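PDB 2V7S: putative lipoprotein LppA from Mycobacterium tuberculosis, which is of unknown function but is probably a membrane-attached lipoprotein of a family confined to pathogenic mycobacteria. Local coordinates for residues A[58-63]-A[188-193]; A[86-91]-A[118-123]; A[112-117]-A[182-187]; A[124-129]-A[177-182]. All coordinates share one frame; numbering follows the deposited sequence.

Interaction 1 (A[58-63]-A[188-193]); sequences SYEAAR and FLLQKV
The N-terminal end of helix 59-80 meets the point where strand 188-189 gives way to helix 191-194, so that two helix starts lie against each other. S58 and L190 hold the two N-cap positions. S58 OG, set between its own backbone N and carbonyl carbon (chi1 64°), accepts from A61 N at 2.9 Å and closes the first turn. The amide right after the cap residue, Y59 N, is directed across the contact to L189 O at 2.9 Å. E60 reaches the other helix start: its chain bends at chi2 and brings OE1 to Q191 N at 2.9 Å, on the syn side of the carboxylate, while OE2 accepts from a water that in turn accepts from K192 N. One carboxylate thereby serves two amides of the first turn of helix 191-194, directly and through water. Beneath this polar seam, the methyl CB of A62 sits 3.6 Å from the centroid of the F188 ring, over its face in a CH-pi contact, and the L190 CD2 methyl packs 3.8 Å from Y59 CD1. The arrangement is typical of helix N-terminal capping, here combining a serine N-cap with a carboxylate borrowed from a neighbouring helix.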
loop_
_atom_site.group_PDB
_atom_site.type_symbol
_atom_site.label_atom_id
_atom_site.label_comp_id
_atom_site.label_asym_id
_atom_site.label_seq_id
_atom_site.Cartn_x
_atom_site.Cartn_y
_atom_site.Cartn_z
ATOM N N SER A 58 -12.291 19.370 -2.123
ATOM C CA SER A 58 -11.519 19.187 -3.366
ATOM C C SER A 58 -10.172 19.882 -3.336
ATOM O O SER A 58 -9.967 20.850 -2.617
ATOM C CB SER A 58 -12.302 19.703 -4.586
ATOM O OG SER A 58 -12.492 21.112 -4.453
ATOM N N TYR A 59 -9.270 19.348 -4.135
ATOM C CA TYR A 59 -8.006 19.967 -4.441
ATOM C C TYR A 59 -8.225 21.351 -5.039
ATOM O O TYR A 59 -7.516 22.265 -4.715
ATOM C CB TYR A 59 -7.313 19.078 -5.455
ATOM C CG TYR A 59 -6.257 19.763 -6.260
ATOM C CD1 TYR A 59 -6.515 20.210 -7.558
ATOM C CD2 TYR A 59 -4.990 19.903 -5.744
ATOM C CE1 TYR A 59 -5.511 20.820 -8.331
ATOM C CE2 TYR A 59 -3.993 20.504 -6.477
ATOM C CZ TYR A 59 -4.250 20.966 -7.754
ATOM O OH TYR A 59 -3.210 21.540 -8.444
ATOM N N GLU A 60 -9.216 21.486 -5.922
ATOM C CA GLU A 60 -9.503 22.764 -6.585
ATOM C C GLU A 60 -9.909 23.821 -5.571
ATOM O O GLU A 60 -9.464 24.947 -5.665
ATOM C CB GLU A 60 -10.631 22.601 -7.625
ATOM C CG GLU A 60 -10.223 21.771 -8.879
ATOM C CD GLU A 60 -10.327 20.226 -8.691
ATOM O OE1 GLU A 60 -10.547 19.741 -7.559
ATOM O OE2 GLU A 60 -10.187 19.482 -9.694
ATOM N N ALA A 61 -10.739 23.456 -4.594
ATOM C CA ALA A 61 -11.121 24.428 -3.553
ATOM C C ALA A 61 -9.915 24.769 -2.685
ATOM O O ALA A 61 -9.696 25.920 -2.323
ATOM C CB ALA A 61 -12.279 23.893 -2.663
ATOM N N ALA A 62 -9.154 23.759 -2.315
ATOM C CA ALA A 62 -7.982 23.972 -1.459
ATOM C C ALA A 62 -6.951 24.898 -2.086
ATOM O O ALA A 62 -6.296 25.632 -1.370
ATOM C CB ALA A 62 -7.325 22.645 -1.166
ATOM N N ARG A 63 -6.763 24.788 -3.397
ATOM C CA ARG A 63 -5.761 25.570 -4.121
ATOM C C ARG A 63 -6.191 27.028 -4.129
ATOM O O ARG A 63 -5.368 27.923 -3.932
ATOM C CB ARG A 63 -5.583 25.056 -5.582
ATOM C CG ARG A 63 -4.585 25.947 -6.384
ATOM C CD ARG A 63 -4.487 25.559 -7.859
ATOM N NE ARG A 63 -4.472 26.742 -8.722
ATOM C CZ ARG A 63 -3.507 27.661 -8.805
ATOM N NH1 ARG A 63 -2.366 27.601 -8.068
ATOM N NH2 ARG A 63 -3.703 28.675 -9.651
ATOM N N PHE A 188 -5.386 16.419 -1.352
ATOM C CA PHE A 188 -6.872 16.473 -1.446
ATOM C C PHE A 188 -7.262 15.725 -2.692
ATOM O O PHE A 188 -6.562 15.794 -3.663
ATOM C CB PHE A 188 -7.413 17.922 -1.591
ATOM C CG PHE A 188 -7.191 18.794 -0.378
ATOM C CD1 PHE A 188 -5.933 19.356 -0.134
ATOM C CD2 PHE A 188 -8.228 19.045 0.531
ATOM C CE1 PHE A 188 -5.695 20.141 1.018
ATOM C CE2 PHE A 188 -8.012 19.866 1.680
ATOM C CZ PHE A 188 -6.720 20.416 1.900
ATOM N N LEU A 189 -8.386 15.016 -2.643
ATOM C CA LEU A 189 -8.993 14.408 -3.819
ATOM C C LEU A 189 -9.393 15.473 -4.816
ATOM O O LEU A 189 -9.928 16.523 -4.448
ATOM C CB LEU A 189 -10.265 13.624 -3.398
ATOM C CG LEU A 189 -10.164 12.498 -2.353
ATOM C CD1 LEU A 189 -11.524 11.836 -2.062
ATOM C CD2 LEU A 189 -9.202 11.439 -2.926
ATOM N N LEU A 190 -9.176 15.190 -6.099
ATOM C CA LEU A 190 -9.700 16.028 -7.148
ATOM C C LEU A 190 -11.236 16.051 -7.093
ATOM O O LEU A 190 -11.848 15.056 -6.725
ATOM C CB LEU A 190 -9.245 15.439 -8.497
ATOM C CG LEU A 190 -7.721 15.275 -8.700
ATOM C CD1 LEU A 190 -7.405 14.581 -10.038
ATOM C CD2 LEU A 190 -7.011 16.637 -8.644
ATOM N N GLN A 191 -11.858 17.167 -7.470
ATOM C CA GLN A 191 -13.315 17.202 -7.531
ATOM C C GLN A 191 -13.904 16.064 -8.397
ATOM O O GLN A 191 -14.938 15.507 -8.061
ATOM C CB GLN A 191 -13.848 18.575 -7.980
ATOM C CG GLN A 191 -15.377 18.589 -8.049
ATOM C CD GLN A 191 -15.980 18.455 -6.665
ATOM O OE1 GLN A 191 -15.456 19.029 -5.706
ATOM N NE2 GLN A 191 -17.070 17.719 -6.546
ATOM N N LYS A 192 -13.224 15.661 -9.467
ATOM C CA LYS A 192 -13.767 14.552 -10.286
ATOM C C LYS A 192 -13.905 13.224 -9.518
ATOM O O LYS A 192 -14.828 12.429 -9.779
ATOM C CB LYS A 192 -12.955 14.373 -11.564
ATOM C CG LYS A 192 -11.468 14.065 -11.364
ATOM C CD LYS A 192 -10.894 13.613 -12.726
ATOM C CE LYS A 192 -9.440 13.216 -12.628
ATOM N NZ LYS A 192 -8.861 12.995 -14.004
ATOM N N VAL A 193 -12.998 12.990 -8.561
ATOM C CA VAL A 193 -13.118 11.833 -7.650
ATOM C C VAL A 193 -14.249 12.020 -6.636
ATOM O O VAL A 193 -15.018 11.079 -6.351
ATOM C CB VAL A 193 -11.742 11.482 -6.969
ATOM C CG1 VAL A 193 -11.854 10.250 -6.074
ATOM C CG2 VAL A 193 -10.670 11.266 -8.057
HETATM O O HOH W 1 -11.196 17.331 -10.869
#

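Interaction 2 (A[86-91]-A[118-123]); sequences WKFDDD and NSVMFG
F88 and N118 meet at about a right angle, the phenyl ring and the amide plane 84° apart, with N118 CB 3.5 Å from F88 CD2. On the face of the antiparallel pair that carries W86, F88 and F122, V120 turns its two methyls to different aromatic residues: CG2 lies 3.7 Å from F88 CE2, and CG1 approaches W86 CE3. Within segment 86-91 the two aromatics also meet each other, W86 CZ3 standing over the centre of the F88 ring while F88 CE1 lies at the indole edge. W86 CB also rests 3.9 Å from F122 CD2. Helix 59-80 packs on this face, where D75 accepts from W86 NE1.

K87 and M121, a selenomethionine, form the hydrogen-bonded pair on the other face. M121 N donates to K87 O at 2.8 Å, and K87 N returns one to M121 O. Beyond the strand, D89 N donates to S119 O at 2.8 Å, and a water joins D89 O to the same carbonyl. D89 OD1 accepts from D91 N in an Asx turn, and K87 NZ makes a salt bridge with D90 OD2. The chemistry is thus two-sided: W86, F88, V120 and F122 gather beneath the helix, M121 shares the other face with K87, and K87 and D90 pair within segment 86-91, strand to following loop, which probably moderates the negative charge of the aspartate run D89 to D91.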
loop_
_atom_site.group_PDB
_atom_site.type_symbol
_atom_site.label_atom_id
_atom_site.label_comp_id
_atom_site.label_asym_id
_atom_site.label_seq_id
_atom_site.Cartn_x
_atom_site.Cartn_y
_atom_site.Cartn_z
ATOM N N TRP A 86 4.573 43.312 -3.663
ATOM C CA TRP A 86 4.496 41.929 -4.119
ATOM C C TRP A 86 3.576 41.802 -5.314
ATOM O O TRP A 86 2.771 42.691 -5.597
ATOM C CB TRP A 86 4.025 40.991 -2.999
ATOM C CG TRP A 86 2.580 41.164 -2.603
ATOM C CD1 TRP A 86 2.066 42.082 -1.723
ATOM C CD2 TRP A 86 1.470 40.410 -3.092
ATOM N NE1 TRP A 86 0.697 41.925 -1.624
ATOM C CE2 TRP A 86 0.305 40.918 -2.466
ATOM C CE3 TRP A 86 1.348 39.354 -3.995
ATOM C CZ2 TRP A 86 -0.984 40.386 -2.702
ATOM C CZ3 TRP A 86 0.063 38.819 -4.252
ATOM C CH2 TRP A 86 -1.083 39.337 -3.583
ATOM N N LYS A 87 3.716 40.680 -6.015
ATOM C CA LYS A 87 2.744 40.268 -7.036
ATOM C C LYS A 87 2.747 38.739 -7.088
ATOM O O LYS A 87 3.725 38.100 -6.668
ATOM C CB LYS A 87 3.131 40.833 -8.410
ATOM C CG LYS A 87 4.455 40.289 -8.965
ATOM C CD LYS A 87 4.838 40.948 -10.314
ATOM C CE LYS A 87 5.963 40.184 -10.998
ATOM N NZ LYS A 87 6.090 40.529 -12.502
ATOM N N PHE A 88 1.661 38.163 -7.600
ATOM C CA PHE A 88 1.693 36.803 -8.028
ATOM C C PHE A 88 2.595 36.729 -9.232
ATOM O O PHE A 88 2.542 37.562 -10.109
ATOM C CB PHE A 88 0.295 36.279 -8.342
ATOM C CG PHE A 88 -0.508 36.038 -7.119
ATOM C CD1 PHE A 88 -1.672 36.757 -6.881
ATOM C CD2 PHE A 88 -0.075 35.102 -6.180
ATOM C CE1 PHE A 88 -2.425 36.524 -5.692
ATOM C CE2 PHE A 88 -0.796 34.854 -5.020
ATOM C CZ PHE A 88 -1.974 35.580 -4.772
ATOM N N ASP A 89 3.465 35.736 -9.251
ATOM C CA ASP A 89 4.386 35.548 -10.359
ATOM C C ASP A 89 3.558 35.406 -11.630
ATOM O O ASP A 89 2.657 34.593 -11.696
ATOM C CB ASP A 89 5.185 34.281 -10.088
ATOM C CG ASP A 89 6.376 34.094 -11.013
ATOM O OD1 ASP A 89 6.402 34.581 -12.174
ATOM O OD2 ASP A 89 7.306 33.408 -10.540
ATOM N N ASP A 90 3.893 36.186 -12.642
ATOM C CA ASP A 90 3.117 36.215 -13.863
ATOM C C ASP A 90 3.707 35.306 -14.956
ATOM O O ASP A 90 3.168 35.235 -16.058
ATOM C CB ASP A 90 3.011 37.666 -14.367
ATOM C CG ASP A 90 4.349 38.326 -14.494
ATOM O OD1 ASP A 90 4.659 38.856 -15.590
ATOM O OD2 ASP A 90 5.117 38.296 -13.500
ATOM N N ASP A 91 4.794 34.600 -14.656
ATOM C CA ASP A 91 5.392 33.750 -15.700
ATOM C C ASP A 91 4.409 32.635 -16.062
ATOM O O ASP A 91 3.901 31.963 -15.161
ATOM C CB ASP A 91 6.727 33.190 -15.276
ATOM C CG ASP A 91 7.322 32.288 -16.326
ATOM O OD1 ASP A 91 6.998 31.094 -16.347
ATOM O OD2 ASP A 91 8.110 32.770 -17.147
ATOM N N ASN A 118 -0.623 30.001 -5.896
ATOM C CA ASN A 118 0.093 30.825 -6.896
ATOM C C ASN A 118 1.325 31.424 -6.200
ATOM O O ASN A 118 1.191 31.999 -5.112
ATOM C CB ASN A 118 -0.784 31.957 -7.438
ATOM C CG ASN A 118 -2.011 31.462 -8.195
ATOM O OD1 ASN A 118 -2.224 30.273 -8.382
ATOM N ND2 ASN A 118 -2.833 32.393 -8.616
ATOM N N SER A 119 2.497 31.260 -6.812
ATOM C CA SER A 119 3.754 31.813 -6.299
ATOM C C SER A 119 3.705 33.349 -6.150
ATOM O O SER A 119 3.190 34.049 -7.009
ATOM C CB SER A 119 4.927 31.466 -7.214
ATOM O OG SER A 119 4.966 30.066 -7.490
ATOM N N VAL A 120 4.255 33.834 -5.043
ATOM C CA VAL A 120 4.286 35.243 -4.706
ATOM C C VAL A 120 5.735 35.695 -4.893
ATOM O O VAL A 120 6.646 35.015 -4.406
ATOM C CB VAL A 120 3.839 35.482 -3.257
ATOM C CG1 VAL A 120 4.294 36.875 -2.780
ATOM C CG2 VAL A 120 2.279 35.360 -3.114
HETATM N N MSE A 121 5.941 36.806 -5.619
HETATM C CA MSE A 121 7.271 37.407 -5.782
HETATM C C MSE A 121 7.317 38.769 -5.078
HETATM O O MSE A 121 6.493 39.637 -5.395
HETATM C CB MSE A 121 7.501 37.675 -7.262
HETATM C CG MSE A 121 8.806 38.414 -7.537
HETATM SE SE MSE A 121 10.268 37.147 -7.423
HETATM C CE MSE A 121 9.806 36.105 -9.064
ATOM N N PHE A 122 8.285 39.001 -4.185
ATOM C CA PHE A 122 8.349 40.313 -3.502
ATOM C C PHE A 122 9.207 41.265 -4.353
ATOM O O PHE A 122 10.041 40.814 -5.117
ATOM C CB PHE A 122 8.881 40.203 -2.062
ATOM C CG PHE A 122 7.928 39.473 -1.127
ATOM C CD1 PHE A 122 8.093 38.113 -0.883
ATOM C CD2 PHE A 122 6.881 40.154 -0.513
ATOM C CE1 PHE A 122 7.199 37.423 -0.032
ATOM C CE2 PHE A 122 5.949 39.466 0.332
ATOM C CZ PHE A 122 6.163 38.091 0.573
ATOM N N GLY A 123 8.937 42.559 -4.259
ATOM C CA GLY A 123 9.616 43.561 -5.081
ATOM C C GLY A 123 11.049 43.755 -4.625
ATOM O O GLY A 123 12.000 43.764 -5.449
HETATM O O HOH W 2 1.551 33.185 -9.718
#

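Interaction 3 (A[112-117]-A[182-187]); sequences ARRPIA and NITGDC
R114 lays its guanidinium across the T184 side chain, with T184 CG2 over the centre of one face and 3.6 Å from R114 CZ. The contact is an irregular antiparallel pairing, bridged as a beta pair at I116 and T184, in which segment 112-117 runs against the end of strand 179-184 and the turn after it. A bend at chi3 (69°) swings R114 NE back to G185 O, 2.9 Å away, although the donor angle of 135° shows that the bond is far from straight. The main chains are tied by G185 N to P115 O at 2.7 Å and by A117 N to I183 O at 2.9 Å. Between these two bonds, I116 CG1 and T184 OG1 lie alongside one another, their side chains pointing the same way. A117 CB meets I183 CB at 3.9 Å.

Farther out, R114 NH2 donates to G168 O, a second tie consistent with the guanidinium being held over the methyl. P115 packs on A62 and R63 of helix 59-80, and I183 on L66 of the same helix, which places the pair against the helical layer. The D186 carboxylate takes a weak bond from C187 N at OD1, while OD2 forms a salt bridge with K56 and a hydrogen bond with T37 of the second subunit, so this turn also takes part in the dimer contact. At the far end C187, held in a disulfide with C104, has SG anti to its backbone N (chi1 -179°) and brings that sulfur to 3.4 Å from A112 CB.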
loop_
_atom_site.group_PDB
_atom_site.type_symbol
_atom_site.label_atom_id
_atom_site.label_comp_id
_atom_site.label_asym_id
_atom_site.label_seq_id
_atom_site.Cartn_x
_atom_site.Cartn_y
_atom_site.Cartn_z
ATOM N N ALA A 112 -5.651 12.353 -6.509
ATOM C CA ALA A 112 -5.469 13.387 -5.504
ATOM C C ALA A 112 -4.154 14.129 -5.781
ATOM O O ALA A 112 -3.255 13.558 -6.383
ATOM C CB ALA A 112 -5.421 12.793 -4.139
ATOM N N ARG A 113 -4.092 15.403 -5.399
ATOM C CA ARG A 113 -2.868 16.225 -5.537
ATOM C C ARG A 113 -2.777 17.131 -4.333
ATOM O O ARG A 113 -3.782 17.373 -3.646
ATOM C CB ARG A 113 -2.902 17.078 -6.813
ATOM C CG ARG A 113 -2.821 16.259 -8.097
ATOM C CD ARG A 113 -3.062 17.111 -9.340
ATOM N NE ARG A 113 -3.358 16.258 -10.481
ATOM C CZ ARG A 113 -3.196 16.599 -11.758
ATOM N NH1 ARG A 113 -2.715 17.803 -12.079
ATOM N NH2 ARG A 113 -3.486 15.721 -12.717
ATOM N N ARG A 114 -1.569 17.652 -4.107
ATOM C CA ARG A 114 -1.324 18.635 -3.069
ATOM C C ARG A 114 -1.340 20.002 -3.774
ATOM O O ARG A 114 -0.571 20.209 -4.752
ATOM C CB ARG A 114 0.057 18.365 -2.432
ATOM C CG ARG A 114 0.157 17.017 -1.666
ATOM C CD ARG A 114 1.596 16.857 -1.095
ATOM N NE ARG A 114 1.892 17.809 -0.000
ATOM C CZ ARG A 114 3.119 18.267 0.308
ATOM N NH1 ARG A 114 4.188 17.884 -0.394
ATOM N NH2 ARG A 114 3.294 19.134 1.311
ATOM N N PRO A 115 -2.239 20.921 -3.333
ATOM C CA PRO A 115 -2.280 22.229 -3.999
ATOM C C PRO A 115 -1.011 23.029 -3.747
ATOM O O PRO A 115 -0.387 22.875 -2.705
ATOM C CB PRO A 115 -3.470 22.929 -3.361
ATOM C CG PRO A 115 -3.786 22.177 -2.101
ATOM C CD PRO A 115 -3.251 20.787 -2.267
ATOM N N ILE A 116 -0.643 23.848 -4.734
ATOM C CA ILE A 116 0.454 24.789 -4.609
ATOM C C ILE A 116 -0.188 26.151 -4.854
ATOM O O ILE A 116 -0.842 26.403 -5.896
ATOM C CB ILE A 116 1.537 24.528 -5.673
ATOM C CG1 ILE A 116 2.192 23.136 -5.493
ATOM C CG2 ILE A 116 2.572 25.697 -5.693
ATOM C CD1 ILE A 116 3.089 22.747 -6.678
ATOM N N ALA A 117 -0.066 27.021 -3.875
ATOM C CA ALA A 117 -0.648 28.357 -4.003
ATOM C C ALA A 117 0.080 29.129 -5.153
ATOM O O ALA A 117 1.301 28.908 -5.391
ATOM C CB ALA A 117 -0.529 29.059 -2.664
ATOM N N ASN A 182 6.188 30.599 -1.089
ATOM C CA ASN A 182 5.474 29.482 -1.670
ATOM C C ASN A 182 4.748 28.694 -0.601
ATOM O O ASN A 182 5.157 28.711 0.552
ATOM C CB ASN A 182 6.419 28.585 -2.437
ATOM C CG ASN A 182 6.766 29.160 -3.778
ATOM O OD1 ASN A 182 5.975 29.054 -4.727
ATOM N ND2 ASN A 182 7.941 29.784 -3.875
ATOM N N ILE A 183 3.652 28.058 -1.004
ATOM C CA ILE A 183 2.877 27.253 -0.086
ATOM C C ILE A 183 2.411 26.016 -0.825
ATOM O O ILE A 183 1.842 26.120 -1.936
ATOM C CB ILE A 183 1.613 28.018 0.448
ATOM C CG1 ILE A 183 1.952 29.418 0.999
ATOM C CG2 ILE A 183 0.867 27.176 1.526
ATOM C CD1 ILE A 183 0.722 30.264 1.280
ATOM N N THR A 184 2.591 24.867 -0.186
ATOM C CA THR A 184 2.047 23.626 -0.694
ATOM C C THR A 184 1.135 23.088 0.386
ATOM O O THR A 184 1.458 23.162 1.581
ATOM C CB THR A 184 3.180 22.617 -0.974
ATOM O OG1 THR A 184 4.058 23.205 -1.931
ATOM C CG2 THR A 184 2.634 21.326 -1.575
ATOM N N GLY A 185 -0.003 22.565 -0.028
ATOM C CA GLY A 185 -0.967 22.066 0.958
ATOM C C GLY A 185 -0.891 20.566 1.151
ATOM O O GLY A 185 -0.054 19.872 0.590
ATOM N N ASP A 186 -1.787 20.072 1.997
ATOM C CA ASP A 186 -1.950 18.675 2.222
ATOM C C ASP A 186 -2.567 18.079 0.946
ATOM O O ASP A 186 -2.899 18.826 0.023
ATOM C CB ASP A 186 -2.880 18.520 3.434
ATOM C CG ASP A 186 -2.985 17.100 3.926
ATOM O OD1 ASP A 186 -2.133 16.277 3.601
ATOM O OD2 ASP A 186 -3.918 16.827 4.692
ATOM N N CYS A 187 -2.703 16.747 0.911
ATOM C CA CYS A 187 -3.251 16.006 -0.207
ATOM C C CYS A 187 -4.779 16.137 -0.195
ATOM O O CYS A 187 -5.402 16.023 0.878
ATOM C CB CYS A 187 -2.816 14.509 -0.106
ATOM S SG CYS A 187 -3.419 13.494 -1.480
HETATM O O HOH W 3 3.233 28.511 -3.939
#

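Interaction 4 (A[124-129]-A[177-182]); sequences ATFSAE and KFATLN
A small apolar contact, supplemented by one water, joins the connection ahead of helix 128-143 to the start of strand 179-184. F126 presents a ring edge to A179: the A179 CB methyl lies near the plane of the ring, 3.6 Å from F126 CE1 and 3.8 Å from F126 CD1. F126 CG is anti to the carbonyl carbon (chi1 -66°), and from there the ring extends toward the strand. Both residues are buried, whereas the neighbouring T125 meets the other segment nearer the surface. Its CG2 methyl lies 3.5 Å from K177 O and 4.0 Å from F178 CA, so the aliphatic branch of the threonine faces the backbone just before the strand begins. No direct hydrogen bond crosses between the segments. Instead a water accepts from A179 N at 2.7 Å and donates weakly to A124 O at 3.1 Å.

Strand 179-184 lies between strands 120-122 and 169-175 in an antiparallel sheet, with helix 59-80 packed on one face. Segment 124-129 leaves the end of strand 120-122 and leads into helix 128-143, for which S127 is the N-cap residue, its OG accepting from D130 N. The F126 ring has further neighbours: it stands edge-to-face with F122 and touches V77 of helix 59-80 and Q175 of strand 169-175. Its carbonyl is also engaged, F126 O accepting from R160 NE, the side chain of a residue on strand 160-166.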
loop_
_atom_site.group_PDB
_atom_site.type_symbol
_atom_site.label_atom_id
_atom_site.label_comp_id
_atom_site.label_asym_id
_atom_site.label_seq_id
_atom_site.Cartn_x
_atom_site.Cartn_y
_atom_site.Cartn_z
ATOM N N ALA A 124 11.211 43.921 -3.321
ATOM C CA ALA A 124 12.526 44.180 -2.722
ATOM C C ALA A 124 13.012 42.966 -1.941
ATOM O O ALA A 124 12.185 42.131 -1.484
ATOM C CB ALA A 124 12.455 45.393 -1.796
ATOM N N THR A 125 14.328 42.855 -1.767
ATOM C CA THR A 125 14.830 41.823 -0.857
ATOM C C THR A 125 14.664 42.336 0.590
ATOM O O THR A 125 14.552 43.549 0.814
ATOM C CB THR A 125 16.286 41.440 -1.155
ATOM O OG1 THR A 125 17.120 42.588 -1.092
ATOM C CG2 THR A 125 16.396 40.828 -2.564
ATOM N N PHE A 126 14.687 41.414 1.540
ATOM C CA PHE A 126 14.520 41.723 2.954
ATOM C C PHE A 126 15.891 41.831 3.603
ATOM O O PHE A 126 16.785 41.041 3.291
ATOM C CB PHE A 126 13.774 40.560 3.626
ATOM C CG PHE A 126 12.363 40.384 3.154
ATOM C CD1 PHE A 126 12.058 39.486 2.142
ATOM C CD2 PHE A 126 11.308 41.078 3.766
ATOM C CE1 PHE A 126 10.726 39.300 1.713
ATOM C CE2 PHE A 126 9.971 40.912 3.323
ATOM C CZ PHE A 126 9.688 40.005 2.290
ATOM N N SER A 127 16.062 42.813 4.490
ATOM C CA SER A 127 17.189 42.811 5.426
ATOM C C SER A 127 16.952 41.675 6.433
ATOM O O SER A 127 15.886 41.056 6.436
ATOM C CB SER A 127 17.252 44.142 6.175
ATOM O OG SER A 127 16.130 44.213 7.055
ATOM N N ALA A 128 17.941 41.408 7.293
ATOM C CA ALA A 128 17.787 40.403 8.362
ATOM C C ALA A 128 16.623 40.725 9.295
ATOM O O ALA A 128 15.801 39.850 9.612
ATOM C CB ALA A 128 19.105 40.253 9.155
ATOM N N GLU A 129 16.510 41.990 9.689
ATOM C CA GLU A 129 15.416 42.403 10.590
ATOM C C GLU A 129 14.037 42.277 9.928
ATOM O O GLU A 129 13.080 41.756 10.529
ATOM C CB GLU A 129 15.636 43.838 11.073
ATOM C CG GLU A 129 15.098 44.136 12.457
ATOM N N LYS A 177 18.604 35.625 -4.537
ATOM C CA LYS A 177 18.830 36.876 -5.283
ATOM C C LYS A 177 17.579 37.761 -5.199
ATOM O O LYS A 177 17.659 38.994 -5.262
ATOM C CB LYS A 177 19.210 36.559 -6.738
ATOM C CG LYS A 177 20.501 35.771 -6.840
ATOM C CD LYS A 177 21.002 35.645 -8.265
ATOM C CE LYS A 177 22.356 34.968 -8.287
ATOM N NZ LYS A 177 23.220 35.553 -9.355
ATOM N N PHE A 178 16.429 37.122 -5.013
ATOM C CA PHE A 178 15.120 37.807 -4.904
ATOM C C PHE A 178 14.293 36.943 -3.957
ATOM O O PHE A 178 14.648 35.783 -3.754
ATOM C CB PHE A 178 14.427 37.944 -6.274
ATOM C CG PHE A 178 14.320 36.638 -7.057
ATOM C CD1 PHE A 178 15.345 36.233 -7.871
ATOM C CD2 PHE A 178 13.165 35.836 -6.958
ATOM C CE1 PHE A 178 15.279 35.019 -8.571
ATOM C CE2 PHE A 178 13.065 34.629 -7.680
ATOM C CZ PHE A 178 14.134 34.208 -8.460
ATOM N N ALA A 179 13.222 37.501 -3.378
ATOM C CA ALA A 179 12.437 36.805 -2.384
ATOM C C ALA A 179 11.081 36.307 -2.882
ATOM O O ALA A 179 10.366 37.024 -3.585
ATOM C CB ALA A 179 12.253 37.673 -1.142
ATOM N N THR A 180 10.740 35.072 -2.508
ATOM C CA THR A 180 9.464 34.491 -2.902
ATOM C C THR A 180 8.789 33.916 -1.675
ATOM O O THR A 180 9.442 33.634 -0.674
ATOM C CB THR A 180 9.668 33.364 -3.959
ATOM O OG1 THR A 180 10.565 32.362 -3.436
ATOM C CG2 THR A 180 10.255 33.936 -5.259
ATOM N N LEU A 181 7.471 33.759 -1.765
ATOM C CA LEU A 181 6.710 32.980 -0.839
ATOM C C LEU A 181 6.034 31.833 -1.607
ATOM O O LEU A 181 5.343 32.065 -2.639
ATOM C CB LEU A 181 5.617 33.890 -0.180
ATOM C CG LEU A 181 4.501 33.222 0.605
ATOM C CD1 LEU A 181 5.083 32.532 1.859
ATOM C CD2 LEU A 181 3.371 34.224 1.018
ATOM N N ASN A 182 6.188 30.599 -1.089
ATOM C CA ASN A 182 5.474 29.482 -1.670
ATOM C C ASN A 182 4.748 28.694 -0.601
ATOM O O ASN A 182 5.157 28.711 0.552
ATOM C CB ASN A 182 6.419 28.585 -2.437
ATOM C CG ASN A 182 6.766 29.160 -3.778
ATOM O OD1 ASN A 182 5.975 29.054 -4.727
ATOM N ND2 ASN A 182 7.941 29.784 -3.875
HETATM O O HOH W 4 12.741 40.103 -3.775
#

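Three of the four contacts meet on one antiparallel sheet, a worked case of a strand shared between partners. Strand 120-122 pairs with 86-88 in interaction 2 and with 179-184 on its other side, where F122 N and A179 O lie 2.9 Å apart, linking it to interaction 4. Interactions 3 and 4 share N182, whose OD1 is hydrogen-bonded to S119 OG of interaction 2 at 3.1 Å. Interactions 1 and 3, centres about 10 Å apart, join through the small sheet of strands 112-114 and 188-189, with R63 NH1 2.9 Å from I116 O. Interactions 1 and 4 lie on opposite sides of the chain's centre, about 31 Å between centres.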